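Local coordinates for protein putative transcriptional regulator (Streptomyces coelicolor A3, PDB 2RA5) that probably acts as a GntR-family, DNA-binding transcription regulator whose UTRA domain here holds meso-tartaric acid in its ligand pocket, at residues A[113-118]-A[133-138]; A[152-157]-A[224-229]; A[190-195]-A[210-215]. All blocks are in the same frame, centred on the assembly; numbering follows the deposited sequence.

Contact 1: A[113-118]-A[133-138]; sequences TVVPAT and VHRIER. With SRT (S,R meso-tartaric acid), chain B.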
loop_
_atom_site.group_PDB
_atom_site.type_symbol
_atom_site.label_atom_id
_atom_site.label_comp_id
_atom_site.label_asym_id
_atom_site.label_seq_id
_atom_site.Cartn_x
_atom_site.Cartn_y
_atom_site.Cartn_z
ATOM N N THR A 113 -22.349 -16.406 -1.386
ATOM C CA THR A 113 -23.691 -16.124 -1.838
ATOM C C THR A 113 -23.799 -15.446 -3.232
ATOM O O THR A 113 -22.813 -15.153 -3.916
ATOM C CB THR A 113 -24.453 -15.323 -0.733
ATOM O OG1 THR A 113 -25.850 -15.221 -1.050
ATOM C CG2 THR A 113 -23.842 -13.941 -0.509
ATOM N N VAL A 114 -25.035 -15.247 -3.653
ATOM C CA VAL A 114 -25.341 -14.580 -4.905
ATOM C C VAL A 114 -26.210 -13.380 -4.558
ATOM O O VAL A 114 -27.066 -13.446 -3.669
ATOM C CB VAL A 114 -26.055 -15.516 -5.897
ATOM C CG1 VAL A 114 -26.540 -14.743 -7.043
ATOM C CG2 VAL A 114 -25.119 -16.609 -6.402
ATOM N N VAL A 115 -26.002 -12.285 -5.278
ATOM C CA VAL A 115 -26.347 -10.967 -4.768
ATOM C C VAL A 115 -26.537 -10.021 -5.964
ATOM O O VAL A 115 -25.922 -10.220 -7.008
ATOM C CB VAL A 115 -25.195 -10.505 -3.810
ATOM C CG1 VAL A 115 -24.798 -9.095 -4.041
ATOM C CG2 VAL A 115 -25.551 -10.780 -2.348
ATOM N N PRO A 116 -27.419 -9.019 -5.840
ATOM C CA PRO A 116 -27.560 -8.056 -6.944
ATOM C C PRO A 116 -26.484 -6.987 -6.889
ATOM O O PRO A 116 -26.234 -6.481 -5.805
ATOM C CB PRO A 116 -28.937 -7.428 -6.678
ATOM C CG PRO A 116 -29.155 -7.636 -5.191
ATOM C CD PRO A 116 -28.585 -8.990 -4.935
ATOM N N ALA A 117 -25.874 -6.630 -8.018
ATOM C CA ALA A 117 -24.809 -5.627 -7.999
ATOM C C ALA A 117 -25.305 -4.216 -7.640
ATOM O O ALA A 117 -26.268 -3.723 -8.210
ATOM C CB ALA A 117 -24.065 -5.613 -9.316
ATOM N N THR A 118 -24.669 -3.597 -6.649
ATOM C CA THR A 118 -24.884 -2.183 -6.346
ATOM C C THR A 118 -24.140 -1.403 -7.409
ATOM O O THR A 118 -23.462 -1.987 -8.258
ATOM C CB THR A 118 -24.291 -1.796 -4.987
ATOM O OG1 THR A 118 -22.893 -2.113 -4.988
ATOM C CG2 THR A 118 -24.970 -2.580 -3.867
ATOM N N VAL A 133 -24.181 -11.194 -9.052
ATOM C CA VAL A 133 -22.770 -11.494 -8.931
ATOM C C VAL A 133 -22.587 -12.404 -7.729
ATOM O O VAL A 133 -23.479 -12.530 -6.888
ATOM C CB VAL A 133 -21.919 -10.208 -8.809
ATOM C CG1 VAL A 133 -22.042 -9.364 -10.097
ATOM C CG2 VAL A 133 -22.353 -9.411 -7.606
ATOM N N HIS A 134 -21.439 -13.063 -7.668
ATOM C CA HIS A 134 -21.120 -13.899 -6.534
ATOM C C HIS A 134 -20.483 -13.060 -5.451
ATOM O O HIS A 134 -19.562 -12.304 -5.725
ATOM C CB HIS A 134 -20.151 -15.000 -6.958
ATOM C CG HIS A 134 -20.744 -15.989 -7.932
ATOM N ND1 HIS A 134 -21.476 -17.078 -7.513
ATOM C CD2 HIS A 134 -20.698 -16.036 -9.276
ATOM C CE1 HIS A 134 -21.860 -17.764 -8.586
ATOM N NE2 HIS A 134 -21.413 -17.168 -9.655
ATOM N N ARG A 135 -20.968 -13.185 -4.220
ATOM C CA ARG A 135 -20.270 -12.580 -3.086
ATOM C C ARG A 135 -19.634 -13.609 -2.133
ATOM O O ARG A 135 -20.321 -14.419 -1.499
ATOM C CB ARG A 135 -21.168 -11.615 -2.299
ATOM C CG ARG A 135 -20.427 -10.923 -1.138
ATOM C CD ARG A 135 -21.215 -9.811 -0.487
ATOM N NE ARG A 135 -21.628 -10.163 0.863
ATOM C CZ ARG A 135 -22.890 -10.281 1.258
ATOM N NH1 ARG A 135 -23.167 -10.604 2.514
ATOM N NH2 ARG A 135 -23.876 -10.064 0.400
ATOM N N ILE A 136 -18.315 -13.547 -2.034
ATOM C CA ILE A 136 -17.566 -14.367 -1.093
ATOM C C ILE A 136 -16.973 -13.517 0.030
ATOM O O ILE A 136 -16.499 -12.399 -0.189
ATOM C CB ILE A 136 -16.445 -15.169 -1.797
ATOM C CG1 ILE A 136 -17.052 -16.122 -2.827
ATOM C CG2 ILE A 136 -15.655 -15.971 -0.787
ATOM C CD1 ILE A 136 -16.038 -16.768 -3.718
ATOM N N GLU A 137 -17.022 -14.048 1.243
ATOM C CA GLU A 137 -16.342 -13.420 2.361
ATOM C C GLU A 137 -15.444 -14.427 3.100
ATOM O O GLU A 137 -15.879 -15.520 3.446
ATOM C CB GLU A 137 -17.360 -12.765 3.291
ATOM C CG GLU A 137 -18.137 -11.658 2.613
ATOM C CD GLU A 137 -19.026 -10.887 3.561
ATOM O OE1 GLU A 137 -20.017 -10.287 3.089
ATOM O OE2 GLU A 137 -18.747 -10.879 4.776
ATOM N N ARG A 138 -14.178 -14.063 3.298
ATOM C CA ARG A 138 -13.223 -14.909 4.017
ATOM C C ARG A 138 -12.541 -14.164 5.163
ATOM O O ARG A 138 -12.222 -12.978 5.055
ATOM C CB ARG A 138 -12.107 -15.445 3.116
ATOM C CG ARG A 138 -12.514 -16.334 1.979
ATOM C CD ARG A 138 -12.086 -15.666 0.677
ATOM N NE ARG A 138 -10.833 -16.168 0.127
ATOM C CZ ARG A 138 -10.097 -15.503 -0.755
ATOM N NH1 ARG A 138 -8.965 -16.022 -1.219
ATOM N NH2 ARG A 138 -10.489 -14.303 -1.161
HETATM O O1 SRT B . -8.138 -12.750 -2.898
HETATM O O11 SRT B . -6.429 -11.818 -1.824
HETATM C C1 SRT B . -7.039 -12.834 -2.280
HETATM C C2 SRT B . -6.444 -14.209 -2.036
HETATM O O2 SRT B . -7.239 -15.210 -2.681
HETATM C C3 SRT B . -4.959 -14.285 -2.449
HETATM O O3 SRT B . -4.260 -15.346 -1.785
HETATM C C4 SRT B . -4.814 -14.505 -3.922
HETATM O O4 SRT B . -4.711 -15.683 -4.382
HETATM O O41 SRT B . -4.803 -13.461 -4.606
HETATM O O HOH W 1 -21.023 -17.407 -4.545
#
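Thr113 and Arg135 form a hydrogen-bonded pair where strand 106-116, an edge strand within this chain, joins strand 132-142 in the antiparallel sheet of the UTRA domain. Their backbones are linked both ways, Arg135 N reaching Thr113 O at 2.7 Å. One step along, Val115 and Val133 make a second such pair, in which the bond from Val133 N to Val115 O (2.9 Å) is the sounder and its return is weak.

Arg135 illustrates how a long side chain can run along a sheet. Its CB lies 4.0 Å from Thr113 CG2, and CG leaves anti to the backbone N (chi1 -177°), so that the chain runs beside the threonine. After a bend at chi3, NE makes a salt bridge to Glu137 OE1 at 2.8 Å, in the guanidinium plane and on the anti lone pair of the oxygen. CZ passes under the threonine methyl, which sits over one guanidinium face; NH1 adds a weak bond to the same OE1, and NH2 meets Val115 CG2 at the edge. Glu137 is held in turn by Tyr149 through its other oxygen.

His134 and Val114 point together to the other face, Val114 CG2 lying alongside the ring, 3.8 Å from His134 ND1. At the far end, Arg138 NH2 makes a weak hydrogen bond to O1 of the tartaric acid. Beside the strand pair, a water bonded to Thr113 O lies in the imidazole plane, 3.0 Å from His134 ND1.

Contact 2: A[152-157]-A[224-229]; sequences NYLPPG and AVEFGT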
loop_
_atom_site.group_PDB
_atom_site.type_symbol
_atom_site.label_atom_id
_atom_site.label_comp_id
_atom_site.label_asym_id
_atom_site.label_seq_id
_atom_site.Cartn_x
_atom_site.Cartn_y
_atom_site.Cartn_z
ATOM N N ASN A 152 -15.000 -10.649 -1.709
ATOM C CA ASN A 152 -14.850 -10.652 -3.167
ATOM C C ASN A 152 -16.137 -10.823 -3.976
ATOM O O ASN A 152 -17.089 -11.475 -3.544
ATOM C CB ASN A 152 -13.783 -11.668 -3.626
ATOM C CG ASN A 152 -12.421 -11.414 -2.985
ATOM O OD1 ASN A 152 -11.551 -10.760 -3.561
ATOM N ND2 ASN A 152 -12.248 -11.899 -1.778
ATOM N N TYR A 153 -16.153 -10.222 -5.159
ATOM C CA TYR A 153 -17.295 -10.324 -6.052
ATOM C C TYR A 153 -16.848 -10.821 -7.392
ATOM O O TYR A 153 -15.896 -10.303 -7.963
ATOM C CB TYR A 153 -17.950 -8.963 -6.210
ATOM C CG TYR A 153 -18.434 -8.398 -4.896
ATOM C CD1 TYR A 153 -17.597 -7.614 -4.103
ATOM C CD2 TYR A 153 -19.726 -8.647 -4.446
ATOM C CE1 TYR A 153 -18.036 -7.089 -2.904
ATOM C CE2 TYR A 153 -20.173 -8.134 -3.244
ATOM C CZ TYR A 153 -19.322 -7.352 -2.475
ATOM O OH TYR A 153 -19.753 -6.831 -1.279
ATOM N N LEU A 154 -17.520 -11.849 -7.888
ATOM C CA LEU A 154 -17.222 -12.368 -9.210
ATOM C C LEU A 154 -18.450 -12.271 -10.112
ATOM O O LEU A 154 -19.583 -12.422 -9.655
ATOM C CB LEU A 154 -16.729 -13.820 -9.181
ATOM C CG LEU A 154 -15.778 -14.418 -8.146
ATOM C CD1 LEU A 154 -14.707 -15.217 -8.890
ATOM C CD2 LEU A 154 -15.162 -13.364 -7.292
ATOM N N PRO A 155 -18.221 -12.002 -11.403
ATOM C CA PRO A 155 -19.319 -12.035 -12.364
ATOM C C PRO A 155 -19.785 -13.476 -12.580
ATOM O O PRO A 155 -19.047 -14.413 -12.291
ATOM C CB PRO A 155 -18.691 -11.459 -13.636
ATOM C CG PRO A 155 -17.234 -11.693 -13.509
ATOM C CD PRO A 155 -16.914 -11.742 -12.037
ATOM N N PRO A 156 -21.013 -13.646 -13.084
ATOM C CA PRO A 156 -21.608 -14.975 -13.267
ATOM C C PRO A 156 -20.829 -15.898 -14.206
ATOM O O PRO A 156 -20.246 -15.439 -15.190
ATOM C CB PRO A 156 -22.975 -14.667 -13.895
ATOM C CG PRO A 156 -23.241 -13.204 -13.632
ATOM C CD PRO A 156 -21.904 -12.556 -13.530
ATOM N N GLY A 157 -20.847 -17.193 -13.905
ATOM C CA GLY A 157 -20.372 -18.210 -14.829
ATOM C C GLY A 157 -18.900 -18.130 -15.162
ATOM O O GLY A 157 -18.505 -18.134 -16.326
ATOM N N ALA A 224 -13.266 -7.417 -16.335
ATOM C CA ALA A 224 -13.120 -7.669 -14.906
ATOM C C ALA A 224 -13.540 -9.092 -14.619
ATOM O O ALA A 224 -14.492 -9.614 -15.179
ATOM C CB ALA A 224 -13.920 -6.695 -14.069
ATOM N N VAL A 225 -12.808 -9.724 -13.728
ATOM C CA VAL A 225 -12.988 -11.132 -13.499
ATOM C C VAL A 225 -13.232 -11.278 -11.979
ATOM O O VAL A 225 -13.810 -12.256 -11.497
ATOM C CB VAL A 225 -11.743 -11.887 -14.120
ATOM C CG1 VAL A 225 -10.692 -12.285 -13.093
ATOM C CG2 VAL A 225 -12.169 -13.039 -14.973
ATOM N N GLU A 226 -12.849 -10.240 -11.243
ATOM C CA GLU A 226 -12.875 -10.272 -9.795
ATOM C C GLU A 226 -12.732 -8.850 -9.245
ATOM O O GLU A 226 -11.936 -8.050 -9.741
ATOM C CB GLU A 226 -11.739 -11.176 -9.275
ATOM C CG GLU A 226 -11.646 -11.281 -7.753
ATOM C CD GLU A 226 -10.818 -10.162 -7.101
ATOM O OE1 GLU A 226 -9.908 -9.604 -7.752
ATOM O OE2 GLU A 226 -11.064 -9.844 -5.919
ATOM N N PHE A 227 -13.532 -8.538 -8.235
ATOM C CA PHE A 227 -13.397 -7.303 -7.482
ATOM C C PHE A 227 -13.310 -7.619 -5.992
ATOM O O PHE A 227 -14.162 -8.309 -5.435
ATOM C CB PHE A 227 -14.598 -6.413 -7.712
ATOM C CG PHE A 227 -14.593 -5.161 -6.872
ATOM C CD1 PHE A 227 -13.582 -4.219 -7.016
ATOM C CD2 PHE A 227 -15.603 -4.914 -5.946
ATOM C CE1 PHE A 227 -13.575 -3.044 -6.260
ATOM C CE2 PHE A 227 -15.600 -3.738 -5.177
ATOM C CZ PHE A 227 -14.587 -2.802 -5.341
ATOM N N GLY A 228 -12.291 -7.094 -5.336
ATOM C CA GLY A 228 -12.099 -7.381 -3.933
ATOM C C GLY A 228 -12.058 -6.116 -3.115
ATOM O O GLY A 228 -11.546 -5.079 -3.537
ATOM N N THR A 229 -12.621 -6.209 -1.925
ATOM C CA THR A 229 -12.613 -5.097 -0.993
ATOM C C THR A 229 -12.194 -5.682 0.360
ATOM O O THR A 229 -12.908 -6.489 0.957
ATOM C CB THR A 229 -13.992 -4.350 -0.993
ATOM O OG1 THR A 229 -13.861 -3.062 -0.387
ATOM C CG2 THR A 229 -15.117 -5.167 -0.316
#
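Tyr153 and Phe227 face each other as a hydrogen-bonded pair at the centre of the antiparallel UTRA sheet, where strands 145-154 and 224-232 meet. The two backbone bonds, Tyr153 N to Phe227 O at 2.8 Å and Phe227 N to Tyr153 O at 3.0 Å, set the register. Both rings leave the same face and lie side by side, Tyr153 CD1 touching Phe227 CD2 at 3.8 Å. Different first torsions place them there: the tyrosine CG lies beside its backbone N (chi1 -60°), whereas that of the phenylalanine is anti to its own (chi1 175°). Thr229 CG2 comes to the edge of the tyrosine ring.

On the opposite face Asn152 stands across from Gly228, a non-hydrogen-bonded pair whose CA atoms are only 4.3 Å apart. The asparagine side chain lies over the glycine CA and crosses that of Glu226 obliquely, with the amide and carboxylate planes 47° apart. The Glu226 chain bends at chi2, and Thr217 holds its OE1 by a hydrogen bond; the same oxygen forms a long, weak ion pair with Arg215. Asn152 also touches the bound tartaric acid, so this face of the sheet leads into the ligand pocket.

Farther along, strand 145-154 ends and Pro155 lays its CD 3.2 Å from Val225 O. There Val225 and Glu226 both face Thr217, a classic beta bulge that locally shifts the alternation of strand 224-232.

Helix 119-125 packs over the aromatic face, with Ala124 and Leu125 on Phe227 and Ile121 on Tyr153. Helix 171-177 lies on the other side, bringing Leu171 to Asn152 and Glu226, while strands 132-142 and 209-218 flank the pair.

Contact 3: A[190-195]-A[210-215]; sequences GARAAT and LLTMER. With SRT (S,R meso-tartaric acid), chain B.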
loop_
_atom_site.group_PDB
_atom_site.type_symbol
_atom_site.label_atom_id
_atom_site.label_comp_id
_atom_site.label_asym_id
_atom_site.label_seq_id
_atom_site.Cartn_x
_atom_site.Cartn_y
_atom_site.Cartn_z
ATOM N N GLY A 190 -5.376 2.049 1.124
ATOM C CA GLY A 190 -5.745 3.136 2.019
ATOM C C GLY A 190 -5.887 2.711 3.472
ATOM O O GLY A 190 -5.526 1.590 3.858
ATOM N N ALA A 191 -6.409 3.620 4.288
ATOM C CA ALA A 191 -6.587 3.352 5.717
ATOM C C ALA A 191 -7.887 3.982 6.193
ATOM O O ALA A 191 -8.240 5.082 5.758
ATOM C CB ALA A 191 -5.405 3.895 6.531
ATOM N N ARG A 192 -8.574 3.291 7.101
ATOM C CA ARG A 192 -9.876 3.728 7.621
ATOM C C ARG A 192 -10.001 3.442 9.113
ATOM O O ARG A 192 -9.357 2.524 9.639
ATOM C CB ARG A 192 -11.021 2.985 6.912
ATOM C CG ARG A 192 -11.670 3.724 5.774
ATOM C CD ARG A 192 -13.108 3.252 5.600
ATOM N NE ARG A 192 -13.205 1.905 5.033
ATOM C CZ ARG A 192 -13.488 0.805 5.731
ATOM N NH1 ARG A 192 -13.552 -0.373 5.115
ATOM N NH2 ARG A 192 -13.709 0.875 7.041
ATOM N N ALA A 193 -10.853 4.210 9.788
ATOM C CA ALA A 193 -11.347 3.790 11.094
ATOM C C ALA A 193 -12.403 2.711 10.867
ATOM O O ALA A 193 -13.306 2.880 10.052
ATOM C CB ALA A 193 -11.934 4.954 11.859
ATOM N N ALA A 194 -12.266 1.600 11.582
ATOM C CA ALA A 194 -13.164 0.463 11.434
ATOM C C ALA A 194 -14.506 0.735 12.079
ATOM O O ALA A 194 -14.570 1.236 13.200
ATOM C CB ALA A 194 -12.545 -0.772 12.055
ATOM N N THR A 195 -15.582 0.394 11.380
ATOM C CA THR A 195 -16.898 0.454 11.996
ATOM C C THR A 195 -17.158 -0.838 12.772
ATOM O O THR A 195 -16.439 -1.822 12.602
ATOM C CB THR A 195 -18.012 0.750 10.969
ATOM O OG1 THR A 195 -19.252 0.188 11.422
ATOM C CG2 THR A 195 -17.650 0.182 9.601
ATOM N N LEU A 210 -7.680 0.617 10.414
ATOM C CA LEU A 210 -7.518 -0.597 9.624
ATOM C C LEU A 210 -6.816 -0.284 8.316
ATOM O O LEU A 210 -6.944 0.822 7.774
ATOM C CB LEU A 210 -8.866 -1.250 9.328
ATOM C CG LEU A 210 -9.670 -1.957 10.422
ATOM C CD1 LEU A 210 -10.772 -2.773 9.763
ATOM C CD2 LEU A 210 -8.818 -2.851 11.306
ATOM N N LEU A 211 -6.077 -1.262 7.808
ATOM C CA LEU A 211 -5.466 -1.126 6.498
ATOM C C LEU A 211 -6.510 -1.589 5.495
ATOM O O LEU A 211 -7.127 -2.637 5.667
ATOM C CB LEU A 211 -4.196 -1.975 6.411
ATOM C CG LEU A 211 -3.185 -1.776 5.269
ATOM C CD1 LEU A 211 -2.778 -0.314 5.103
ATOM C CD2 LEU A 211 -1.962 -2.641 5.524
ATOM N N THR A 212 -6.745 -0.794 4.466
ATOM C CA THR A 212 -7.720 -1.199 3.473
ATOM C C THR A 212 -7.104 -1.339 2.095
ATOM O O THR A 212 -6.151 -0.643 1.740
ATOM C CB THR A 212 -8.894 -0.209 3.372
ATOM O OG1 THR A 212 -8.432 1.009 2.779
ATOM C CG2 THR A 212 -9.521 0.059 4.744
HETATM N N MSE A 213 -7.666 -2.242 1.312
HETATM C CA MSE A 213 -7.321 -2.275 -0.088
HETATM C C MSE A 213 -8.481 -2.714 -1.003
HETATM O O MSE A 213 -9.337 -3.535 -0.643
HETATM C CB MSE A 213 -6.059 -3.097 -0.276
HETATM C CG MSE A 213 -6.263 -4.509 -0.697
HETATM SE SE MSE A 213 -5.600 -4.739 -2.503
HETATM C CE MSE A 213 -5.459 -6.687 -2.500
ATOM N N GLU A 214 -8.531 -2.103 -2.175
ATOM C CA GLU A 214 -9.525 -2.451 -3.181
ATOM C C GLU A 214 -8.794 -2.859 -4.441
ATOM O O GLU A 214 -7.814 -2.227 -4.826
ATOM C CB GLU A 214 -10.449 -1.273 -3.471
ATOM C CG GLU A 214 -11.559 -1.059 -2.458
ATOM C CD GLU A 214 -12.366 0.193 -2.761
ATOM O OE1 GLU A 214 -12.456 0.574 -3.950
ATOM O OE2 GLU A 214 -12.898 0.807 -1.813
ATOM N N ARG A 215 -9.258 -3.929 -5.073
ATOM C CA ARG A 215 -8.587 -4.432 -6.252
ATOM C C ARG A 215 -9.590 -4.890 -7.313
ATOM O O ARG A 215 -10.598 -5.520 -6.986
ATOM C CB ARG A 215 -7.665 -5.581 -5.836
ATOM C CG ARG A 215 -7.070 -6.394 -6.963
ATOM C CD ARG A 215 -6.461 -7.674 -6.423
ATOM N NE ARG A 215 -7.442 -8.588 -5.815
ATOM C CZ ARG A 215 -7.125 -9.572 -4.971
ATOM N NH1 ARG A 215 -8.069 -10.362 -4.464
ATOM N NH2 ARG A 215 -5.856 -9.770 -4.624
HETATM O O1 SRT B . -8.138 -12.750 -2.898
HETATM O O11 SRT B . -6.429 -11.818 -1.824
HETATM C C1 SRT B . -7.039 -12.834 -2.280
HETATM C C2 SRT B . -6.444 -14.209 -2.036
HETATM O O2 SRT B . -7.239 -15.210 -2.681
HETATM C C3 SRT B . -4.959 -14.285 -2.449
HETATM O O3 SRT B . -4.260 -15.346 -1.785
HETATM C C4 SRT B . -4.814 -14.505 -3.922
HETATM O O4 SRT B . -4.711 -15.683 -4.382
HETATM O O41 SRT B . -4.803 -13.461 -4.606
#
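Strand 184-193, outermost in the UTRA sheet of this chain, is joined here to strand 209-218 in an antiparallel ladder. Gly190 pairs with Thr212 and Arg192 with Leu210, each through two backbone bonds; Gly190 N to Thr212 O is nearly straight (2.9 Å, 173° at the hydrogen), and Leu210 N reaches Arg192 O at 2.7 Å.

On the face shared by Arg192 and Thr212 the side chains cross at about a right angle. Thr212 CG2 touches Arg192 CB at 3.9 Å and then sits over one face of its guanidinium, toward the rim. A bend at chi3 (-72°) folds the arginine back over this methyl, while NH2 forms a salt bridge with Glu198 of helix 196-202. Past the end of the strand, Ala194 CB presses against Leu210 CG and CD1, both at 3.5 Å. On the opposite face Ala191 packs against Ala191 of the second subunit, so the ladder also borders the dimer interface.

Farther along strand 209-218, Arg215 has its NH1 hydrogen-bonded to O1 of the tartaric acid at 2.9 Å, with O1 near the guanidinium plane. An antiparallel UTRA sheet thus carries a pocket arginine, consistent with small-molecule binding by such domains, though the natural effector is not established.

From the N terminus, contact 1 comes first: strand 106-116 leads through helix 119-125 and returns on strand 132-142, closing a short loop. The chain then turns into strand 145-154, which opens contact 2, and this waits for strand 224-232 to close it. Contact 3 is nested inside that long loop, where strand 184-193, helix 196-202 and strand 209-218 repeat the strand-helix-strand course of contact 1. Contact 1 precedes both others without crossing them. Backbone bonds probably join contact 2 to contacts 1 and 3 on its flanks, and the ladders of those two add the outermost strands, making one six-stranded sheet; Arg138 of contact 1 and Arg215 of contact 3 meet at the tartaric acid.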